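Local coordinates for protein siderophore biosynthesis lipase/esterase, putative (Aspergillus fumigatus, PDB 6GUP) that hydrolyses the ester bonds of the iron-carrying siderophore fusarinine C to release fusarinine, working as a homodimeric esterase with the alpha/beta-hydrolase fold, at residues T73-Y78 against L86-N91; G115-M120 against P156-I161; R135-T140 against Q271-G276. One frame throughout, in Å; residues are numbered along the deposited sequence.

Overall arrangement
Contacts 1 and 2 are buried, whereas contact 3 lies at the surface. Contact 1 is polar: a serine, an arginine, an aspartate and a water join the turn after strand 67-72 to the start of helix 86-108. That helix leads on to strand 117-122, whose parallel pairing with strand 159-163 is contact 2, made of backbone hydrogen bonds and apolar side chains with an aspartate where the pairing begins. Contact 3 brings together two loops that follow helices 125-134 and 268-271, without a direct hydrogen bond. Contacts 2 and 3 touch: Leu157 pairs through its backbone with Leu273 and Arg275, and Arg275 bridges to Asp158. Contact 1 touches neither.

Contact 1: residues T73-Y78 against L86-N91; sequences TLTSSY and LDRDTN
Ser76 and Thr75 meet Arg88 and Asp89 in a buried, mostly polar contact of the alpha/beta-hydrolase fold, where the turn after strand 67-72 reaches the first turns of helix 86-108. This is the connection of a beta-alpha-beta crossover, since the helix leads on to the parallel strand 117-122. Ser76 OG works in both directions. Ser76 OG accepts from Arg88 NH2 at 3.0 Å, with an N-H...O angle of 160° and the oxygen at the edge of the guanidinium, close to its plane. It also donates to Asp89 OD1, in a bond so short that its exact length should carry little weight. Water 1 ties the same groups together a second time: it accepts from Ser76 N and from Arg88 NE and donates to Asp89 OD1 at 2.7 Å. Asp89 OD1 thus has two donors, the serine hydroxyl and the water. Arg88 runs across Thr75 at about a right angle; CG anti to the backbone N (chi1 -169°) and a bend at chi3 carry its guanidinium to the turn. The group is held at the edge by Ser76 OG and water 1, while Thr75 CG2 sits over the centre of one face, 3.6 Å above the plane. Thr75 OG1 is engaged otherwise, in a hydrogen bond with Glu92 one turn further along the helix. The Asp89 side chain also touches Cys128 of helix 125-134, and Tyr78 packs on Ser77 of the second subunit, so the turn also borders the dimer interface. The turn itself is held by Ser77 OG, which accepts from Leu74 N at 2.8 Å. On the apolar side, the Leu74 side chain crosses that of Asp89 at about a right angle, setting its methyl CD1 3.8 Å from Asp89 CG.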
loop_
_atom_site.group_PDB
_atom_site.type_symbol
_atom_site.label_atom_id
_atom_site.label_comp_id
_atom_site.label_asym_id
_atom_site.label_seq_id
_atom_site.Cartn_x
_atom_site.Cartn_y
_atom_site.Cartn_z
ATOM N N THR A 73 5.327 -3.886 -2.294
ATOM C CA THR A 73 4.755 -2.555 -2.426
ATOM C C THR A 73 5.750 -1.644 -3.129
ATOM O O THR A 73 6.966 -1.781 -2.959
ATOM C CB THR A 73 4.417 -1.932 -1.057
ATOM O OG1 THR A 73 5.600 -1.844 -0.249
ATOM C CG2 THR A 73 3.365 -2.759 -0.336
ATOM N N LEU A 74 5.214 -0.727 -3.927
ATOM C CA LEU A 74 5.973 0.338 -4.566
ATOM C C LEU A 74 5.374 1.653 -4.070
ATOM O O LEU A 74 4.399 1.644 -3.315
ATOM C CB LEU A 74 5.844 0.226 -6.089
ATOM C CG LEU A 74 6.167 -1.137 -6.718
ATOM C CD1 LEU A 74 5.675 -1.205 -8.157
ATOM C CD2 LEU A 74 7.658 -1.435 -6.648
ATOM N N THR A 75 5.949 2.779 -4.484
ATOM C CA THR A 75 5.335 4.089 -4.235
ATOM C C THR A 75 4.048 4.211 -5.061
ATOM O O THR A 75 3.068 4.804 -4.608
ATOM C CB THR A 75 6.297 5.246 -4.576
ATOM O OG1 THR A 75 7.494 5.118 -3.799
ATOM C CG2 THR A 75 5.659 6.613 -4.289
ATOM N N SER A 76 4.063 3.635 -6.263
ATOM C CA SER A 76 2.889 3.600 -7.140
ATOM C C SER A 76 1.732 2.732 -6.628
ATOM O O SER A 76 0.602 2.879 -7.103
ATOM C CB SER A 76 3.299 3.135 -8.535
ATOM O OG SER A 76 4.269 4.009 -9.075
ATOM N N SER A 77 2.012 1.821 -5.692
ATOM C CA SER A 77 0.960 1.119 -4.944
ATOM C C SER A 77 0.048 2.107 -4.215
ATOM O O SER A 77 -1.171 1.942 -4.208
ATOM C CB SER A 77 1.560 0.145 -3.923
ATOM O OG SER A 77 2.489 -0.737 -4.530
ATOM N N TYR A 78 0.655 3.132 -3.618
ATOM C CA TYR A 78 -0.067 4.165 -2.870
ATOM C C TYR A 78 -0.449 5.372 -3.746
ATOM O O TYR A 78 -1.488 5.991 -3.516
ATOM C CB TYR A 78 0.760 4.599 -1.654
ATOM C CG TYR A 78 1.209 3.434 -0.785
ATOM C CD1 TYR A 78 0.320 2.799 0.084
ATOM C CD2 TYR A 78 2.520 2.954 -0.844
ATOM C CE1 TYR A 78 0.719 1.731 0.875
ATOM C CE2 TYR A 78 2.929 1.884 -0.055
ATOM C CZ TYR A 78 2.026 1.277 0.803
ATOM O OH TYR A 78 2.419 0.218 1.588
ATOM N N LEU A 86 6.621 4.607 -14.137
ATOM C CA LEU A 86 7.384 3.388 -14.440
ATOM C C LEU A 86 8.877 3.464 -14.101
ATOM O O LEU A 86 9.469 2.446 -13.738
ATOM C CB LEU A 86 7.214 2.971 -15.910
ATOM C CG LEU A 86 5.895 2.323 -16.348
ATOM C CD1 LEU A 86 5.997 1.886 -17.803
ATOM C CD2 LEU A 86 5.527 1.130 -15.475
ATOM N N ASP A 87 9.483 4.646 -14.226
ATOM C CA ASP A 87 10.896 4.830 -13.854
ATOM C C ASP A 87 11.139 4.591 -12.361
ATOM O O ASP A 87 12.105 3.925 -11.988
ATOM C CB ASP A 87 11.404 6.231 -14.240
ATOM C CG ASP A 87 11.721 6.368 -15.729
ATOM O OD1 ASP A 87 11.783 5.351 -16.454
ATOM O OD2 ASP A 87 11.926 7.516 -16.176
ATOM N N ARG A 88 10.260 5.136 -11.522
ATOM C CA ARG A 88 10.345 4.952 -10.069
ATOM C C ARG A 88 10.016 3.514 -9.651
ATOM O O ARG A 88 10.667 2.965 -8.760
ATOM C CB ARG A 88 9.400 5.922 -9.370
ATOM C CG ARG A 88 9.572 6.017 -7.858
ATOM C CD ARG A 88 8.533 6.960 -7.280
ATOM N NE ARG A 88 7.181 6.533 -7.655
ATOM C CZ ARG A 88 6.117 7.326 -7.801
ATOM N NH1 ARG A 88 6.189 8.644 -7.607
ATOM N NH2 ARG A 88 4.952 6.786 -8.154
ATOM N N ASP A 89 8.997 2.929 -10.282
ATOM C CA ASP A 89 8.652 1.507 -10.101
ATOM C C ASP A 89 9.862 0.616 -10.321
ATOM O O ASP A 89 10.175 -0.252 -9.504
ATOM C CB ASP A 89 7.568 1.079 -11.099
ATOM C CG ASP A 89 6.189 1.558 -10.713
ATOM O OD1 ASP A 89 6.076 2.493 -9.897
ATOM O OD2 ASP A 89 5.211 0.981 -11.229
ATOM N N THR A 90 10.524 0.857 -11.444
ATOM C CA THR A 90 11.706 0.117 -11.853
ATOM C C THR A 90 12.867 0.217 -10.846
ATOM O O THR A 90 13.528 -0.788 -10.566
ATOM C CB THR A 90 12.130 0.585 -13.264
ATOM O OG1 THR A 90 11.202 0.066 -14.225
ATOM C CG2 THR A 90 13.486 0.112 -13.614
ATOM N N ASN A 91 13.109 1.415 -10.314
ATOM C CA ASN A 91 14.157 1.621 -9.301
ATOM C C ASN A 91 13.875 0.841 -8.019
ATOM O O ASN A 91 14.788 0.267 -7.423
ATOM C CB ASN A 91 14.300 3.109 -8.944
ATOM C CG ASN A 91 14.817 3.952 -10.098
ATOM O OD1 ASN A 91 14.319 5.052 -10.338
ATOM N ND2 ASN A 91 15.824 3.451 -10.806
HETATM O O HOH W 1 6.806 3.347 -7.455
#

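Contact 2: residues G115-M120 against P156-I161; sequences GKIVLM and PLDGAI
Asp158 meets Lys116 and Ile117 at the start of a parallel strand pair, 117-120 beside 159-161, in the central sheet of the alpha/beta-hydrolase fold. Strand 117-122 runs into a probable nucleophile elbow at Gly121, Ser123 and Gly125. Followed outward, Asp158 CB first passes Ile117 O at 3.4 Å. CG lies near Ile117 N and Lys116 CA, placed anti to its own carbonyl carbon (chi1 -62°). Beyond it the carboxylate divides its work. Asp158 OD2 accepts from Ile117 N at 3.0 Å, a nearly straight bond (165°) that arrives on the anti side and 20° out of the carboxylate plane. Asp158 OD1 takes a hydrogen bond from water 2 at 2.7 Å and forms a salt bridge with Arg275. Lys116 NZ donates to the same water, so water 2 bridges the lysine and the carboxylate, whose charged atoms do not themselves form a salt bridge. Ile117 is held through both its N and its O along the one edge that faces 156-161, since Ile117 O accepts from Asp158 N at 2.9 Å and, weakly, from Gly159 N. Further along, the ladder becomes regular: Leu119 N donates to Gly159 O at 3.2 Å, and Ile161 N to Leu119 O at 2.9 Å. Val118, Met120 and Ile161 share one face of the sheet, packed against helix 335-353, which places Leu349 and Leu352 on Val118 and Tyr348 on Ile161. There the Val118 methyls lie over the backbone of Gly159, and Met120 CG leans on Ile161 CB. Leu119 and Ala160 point to the other face, toward helices 86-108 and 125-134, where Leu157 joins them. Leu157 CD1 ends 3.6 Å from Leu119 CB.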
loop_
_atom_site.group_PDB
_atom_site.type_symbol
_atom_site.label_atom_id
_atom_site.label_comp_id
_atom_site.label_asym_id
_atom_site.label_seq_id
_atom_site.Cartn_x
_atom_site.Cartn_y
_atom_site.Cartn_z
ATOM N N GLY A 115 21.755 -18.398 -6.383
ATOM C CA GLY A 115 20.331 -18.097 -6.367
ATOM C C GLY A 115 19.861 -17.426 -7.643
ATOM O O GLY A 115 20.491 -16.485 -8.126
ATOM N N LYS A 116 18.744 -17.919 -8.173
ATOM C CA LYS A 116 18.167 -17.430 -9.418
ATOM C C LYS A 116 16.986 -16.532 -9.100
ATOM O O LYS A 116 16.260 -16.775 -8.130
ATOM C CB LYS A 116 17.723 -18.594 -10.304
ATOM C CG LYS A 116 18.887 -19.413 -10.831
ATOM C CD LYS A 116 18.503 -20.245 -12.042
ATOM C CE LYS A 116 19.697 -21.024 -12.571
ATOM N NZ LYS A 116 20.667 -20.169 -13.311
ATOM N N ILE A 117 16.808 -15.495 -9.915
ATOM C CA ILE A 117 15.737 -14.525 -9.720
ATOM C C ILE A 117 14.902 -14.400 -10.990
ATOM O O ILE A 117 15.442 -14.214 -12.080
ATOM C CB ILE A 117 16.251 -13.106 -9.378
ATOM C CG1 ILE A 117 17.490 -13.119 -8.454
ATOM C CG2 ILE A 117 15.108 -12.293 -8.787
ATOM C CD1 ILE A 117 17.205 -13.131 -6.965
ATOM N N VAL A 118 13.584 -14.474 -10.821
ATOM C CA VAL A 118 12.626 -14.314 -11.909
ATOM C C VAL A 118 11.658 -13.203 -11.520
ATOM O O VAL A 118 11.153 -13.185 -10.395
ATOM C CB VAL A 118 11.853 -15.624 -12.164
ATOM C CG1 VAL A 118 10.780 -15.436 -13.235
ATOM C CG2 VAL A 118 12.815 -16.735 -12.568
ATOM N N LEU A 119 11.408 -12.282 -12.449
ATOM C CA LEU A 119 10.448 -11.201 -12.244
ATOM C C LEU A 119 9.172 -11.514 -13.018
ATOM O O LEU A 119 9.203 -11.645 -14.241
ATOM C CB LEU A 119 11.038 -9.870 -12.712
ATOM C CG LEU A 119 10.258 -8.602 -12.351
ATOM C CD1 LEU A 119 10.285 -8.342 -10.851
ATOM C CD2 LEU A 119 10.814 -7.406 -13.105
ATOM N N MET A 120 8.059 -11.643 -12.299
ATOM C CA MET A 120 6.757 -11.909 -12.907
ATOM C C MET A 120 5.859 -10.683 -12.781
ATOM O O MET A 120 5.737 -10.110 -11.698
ATOM C CB MET A 120 6.096 -13.114 -12.243
ATOM C CG MET A 120 4.776 -13.522 -12.877
ATOM S SD MET A 120 4.273 -15.189 -12.422
ATOM C CE MET A 120 2.765 -15.342 -13.370
ATOM N N PRO A 156 20.647 -7.913 -13.602
ATOM C CA PRO A 156 20.038 -8.746 -14.637
ATOM C C PRO A 156 19.194 -9.866 -14.034
ATOM O O PRO A 156 19.510 -10.370 -12.952
ATOM C CB PRO A 156 21.248 -9.318 -15.398
ATOM C CG PRO A 156 22.435 -8.551 -14.913
ATOM C CD PRO A 156 22.095 -8.162 -13.512
ATOM N N LEU A 157 18.127 -10.238 -14.737
ATOM C CA LEU A 157 17.203 -11.276 -14.293
ATOM C C LEU A 157 17.536 -12.603 -14.969
ATOM O O LEU A 157 17.966 -12.626 -16.126
ATOM C CB LEU A 157 15.764 -10.877 -14.630
ATOM C CG LEU A 157 15.311 -9.480 -14.196
ATOM C CD1 LEU A 157 13.927 -9.189 -14.749
ATOM C CD2 LEU A 157 15.320 -9.338 -12.682
ATOM N N ASP A 158 17.333 -13.699 -14.242
ATOM C CA ASP A 158 17.462 -15.049 -14.804
ATOM C C ASP A 158 16.203 -15.466 -15.570
ATOM O O ASP A 158 16.230 -16.436 -16.327
ATOM C CB ASP A 158 17.763 -16.066 -13.703
ATOM C CG ASP A 158 19.071 -15.780 -12.994
ATOM O OD1 ASP A 158 20.139 -16.058 -13.575
ATOM O OD2 ASP A 158 19.026 -15.271 -11.855
ATOM N N GLY A 159 15.103 -14.744 -15.357
ATOM C CA GLY A 159 13.862 -14.980 -16.084
ATOM C C GLY A 159 12.905 -13.808 -15.980
ATOM O O GLY A 159 13.042 -12.959 -15.093
ATOM N N ALA A 160 11.940 -13.762 -16.895
ATOM C CA ALA A 160 10.905 -12.732 -16.887
ATOM C C ALA A 160 9.592 -13.292 -17.427
ATOM O O ALA A 160 9.569 -13.912 -18.490
ATOM C CB ALA A 160 11.348 -11.530 -17.704
ATOM N N ILE A 161 8.509 -13.083 -16.679
ATOM C CA ILE A 161 7.176 -13.549 -17.066
ATOM C C ILE A 161 6.224 -12.352 -17.081
ATOM O O ILE A 161 6.278 -11.501 -16.192
ATOM C CB ILE A 161 6.642 -14.644 -16.105
ATOM C CG1 ILE A 161 7.610 -15.836 -16.038
ATOM C CG2 ILE A 161 5.263 -15.131 -16.549
ATOM C CD1 ILE A 161 7.369 -16.770 -14.871
HETATM O O HOH W 2 20.336 -18.102 -15.381
#

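Contact 3: residues R135-T140 against Q271-G276; sequences RPNPHT and QGLLRG
Arg135 O lies against the side chain of Gln271 where two irregular chains pass just beyond their helices: Arg135 is the first residue to leave helix 125-134, and Gly272, with positive phi (72°), the first to leave helix 268-271. This is surface packing between two loops that lead toward the neighbouring parallel strands 159-163 and 278-283 of the alpha/beta-hydrolase sheet. The closest pair of CA atoms, Pro136 and Gln271, is 6.7 Å apart, and the Gln271 side chain fills much of that separation. Its chain bends at chi2 (-62°), which brings a face of the amide against Arg135 O. This oxygen, Arg135 O, stands over that face, almost directly above Gln271 CD at 3.2 Å. Both ends of the amide are at similar range of Arg135 O, Gln271 OE1 at 3.4 Å and Gln271 NE2 at 3.6 Å, but neither is hydrogen-bonded to it: OE1 is a second acceptor, and the N-H bonds of NE2 lie in the plane and do not rise toward it. NE2 instead makes a weak hydrogen bond to Ser134 O, the last residue of the helix. Pro136 covers the oxygen end, its CA 3.7 Å from Gln271 OE1. Farther along, chi1 of -170° turns the Asn137 amide toward the second loop, where Asn137 ND2 touches the methyl Leu273 CD2 at 3.8 Å. Leu273 is buried, resting also on Leu133 and Arg154, and its backbone pairs with Leu157 of the segment leading into strand 159-163. With no direct hydrogen bond between the two loops, the contact depends on van der Waals fit and on the attraction expected between a carbonyl oxygen and the partly positive amide carbon it faces, while Arg154 binds Arg135 O through NH1 and Pro136 O through NH2.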
loop_
_atom_site.group_PDB
_atom_site.type_symbol
_atom_site.label_atom_id
_atom_site.label_comp_id
_atom_site.label_asym_id
_atom_site.label_seq_id
_atom_site.Cartn_x
_atom_site.Cartn_y
_atom_site.Cartn_z
ATOM N N ARG A 135 14.520 -0.154 -20.825
ATOM C CA ARG A 135 15.004 1.224 -20.691
ATOM C C ARG A 135 16.500 1.295 -20.360
ATOM O O ARG A 135 17.081 0.293 -19.934
ATOM C CB ARG A 135 14.187 1.971 -19.630
ATOM C CG ARG A 135 12.684 2.001 -19.876
ATOM C CD ARG A 135 12.287 2.430 -21.283
ATOM N NE ARG A 135 12.913 3.695 -21.681
ATOM C CZ ARG A 135 12.315 4.889 -21.755
ATOM N NH1 ARG A 135 13.032 5.946 -22.134
ATOM N NH2 ARG A 135 11.020 5.057 -21.472
ATOM N N PRO A 136 17.128 2.478 -20.557
ATOM C CA PRO A 136 18.545 2.669 -20.216
ATOM C C PRO A 136 18.872 2.385 -18.750
ATOM O O PRO A 136 18.036 2.620 -17.873
ATOM C CB PRO A 136 18.784 4.151 -20.526
ATOM C CG PRO A 136 17.785 4.482 -21.567
ATOM C CD PRO A 136 16.573 3.676 -21.220
ATOM N N ASN A 137 20.088 1.901 -18.505
ATOM C CA ASN A 137 20.557 1.551 -17.165
ATOM C C ASN A 137 21.826 2.353 -16.845
ATOM O O ASN A 137 22.930 1.798 -16.816
ATOM C CB ASN A 137 20.803 0.035 -17.081
ATOM C CG ASN A 137 21.064 -0.452 -15.662
ATOM O OD1 ASN A 137 20.685 0.192 -14.680
ATOM N ND2 ASN A 137 21.712 -1.604 -15.550
ATOM N N PRO A 138 21.674 3.676 -16.620
ATOM C CA PRO A 138 22.831 4.507 -16.314
ATOM C C PRO A 138 23.362 4.301 -14.895
ATOM O O PRO A 138 22.664 3.776 -14.021
ATOM C CB PRO A 138 22.289 5.929 -16.486
ATOM C CG PRO A 138 20.860 5.805 -16.106
ATOM C CD PRO A 138 20.441 4.484 -16.682
ATOM N N HIS A 139 24.596 4.749 -14.703
ATOM C CA HIS A 139 25.352 4.591 -13.458
ATOM C C HIS A 139 25.582 6.000 -12.916
ATOM O O HIS A 139 26.719 6.455 -12.768
ATOM C CB HIS A 139 26.684 3.859 -13.712
ATOM C CG HIS A 139 27.458 4.405 -14.873
ATOM N ND1 HIS A 139 27.076 4.191 -16.179
ATOM C CD2 HIS A 139 28.571 5.176 -14.928
ATOM C CE1 HIS A 139 27.917 4.804 -16.989
ATOM N NE2 HIS A 139 28.837 5.405 -16.257
ATOM N N THR A 140 24.482 6.696 -12.641
ATOM C CA THR A 140 24.532 8.100 -12.237
ATOM C C THR A 140 24.527 8.210 -10.714
ATOM O O THR A 140 23.696 7.590 -10.046
ATOM C CB THR A 140 23.351 8.891 -12.833
ATOM O OG1 THR A 140 23.365 8.772 -14.261
ATOM C CG2 THR A 140 23.430 10.367 -12.451
ATOM N N GLN A 271 19.931 -3.967 -23.621
ATOM C CA GLN A 271 20.218 -3.531 -22.243
ATOM C C GLN A 271 20.924 -4.599 -21.396
ATOM O O GLN A 271 21.590 -4.264 -20.415
ATOM C CB GLN A 271 18.940 -3.072 -21.530
ATOM C CG GLN A 271 18.187 -1.926 -22.203
ATOM C CD GLN A 271 18.980 -0.633 -22.315
ATOM O OE1 GLN A 271 19.957 -0.414 -21.597
ATOM N NE2 GLN A 271 18.547 0.241 -23.216
ATOM N N GLY A 272 20.770 -5.872 -21.763
ATOM C CA GLY A 272 21.479 -6.972 -21.103
ATOM C C GLY A 272 21.003 -7.308 -19.699
ATOM O O GLY A 272 21.800 -7.753 -18.868
ATOM N N LEU A 273 19.711 -7.109 -19.435
ATOM C CA LEU A 273 19.126 -7.369 -18.113
ATOM C C LEU A 273 18.223 -8.609 -18.073
ATOM O O LEU A 273 17.514 -8.823 -17.085
ATOM C CB LEU A 273 18.363 -6.131 -17.623
ATOM C CG LEU A 273 19.205 -4.870 -17.405
ATOM C CD1 LEU A 273 18.298 -3.688 -17.114
ATOM C CD2 LEU A 273 20.213 -5.051 -16.280
ATOM N N LEU A 274 18.260 -9.430 -19.125
ATOM C CA LEU A 274 17.579 -10.724 -19.130
ATOM C C LEU A 274 18.521 -11.805 -19.656
ATOM O O LEU A 274 18.626 -12.007 -20.869
ATOM C CB LEU A 274 16.296 -10.662 -19.973
ATOM C CG LEU A 274 15.453 -11.940 -20.107
ATOM C CD1 LEU A 274 15.098 -12.532 -18.750
ATOM C CD2 LEU A 274 14.188 -11.658 -20.906
ATOM N N ARG A 275 19.210 -12.485 -18.738
ATOM C CA ARG A 275 20.012 -13.671 -19.079
ATOM C C ARG A 275 19.154 -14.933 -18.915
ATOM O O ARG A 275 19.415 -15.800 -18.078
ATOM C CB ARG A 275 21.331 -13.739 -18.287
ATOM C CG ARG A 275 21.239 -13.653 -16.768
ATOM C CD ARG A 275 22.448 -14.311 -16.117
ATOM N NE ARG A 275 22.454 -14.155 -14.662
ATOM C CZ ARG A 275 22.870 -13.076 -13.994
ATOM N NH1 ARG A 275 23.336 -11.997 -14.626
ATOM N NH2 ARG A 275 22.817 -13.072 -12.663
ATOM N N GLY A 276 18.130 -15.016 -19.758
ATOM C CA GLY A 276 17.131 -16.075 -19.698
ATOM C C GLY A 276 16.024 -15.811 -20.701
ATOM O O GLY A 276 16.229 -15.085 -21.678
#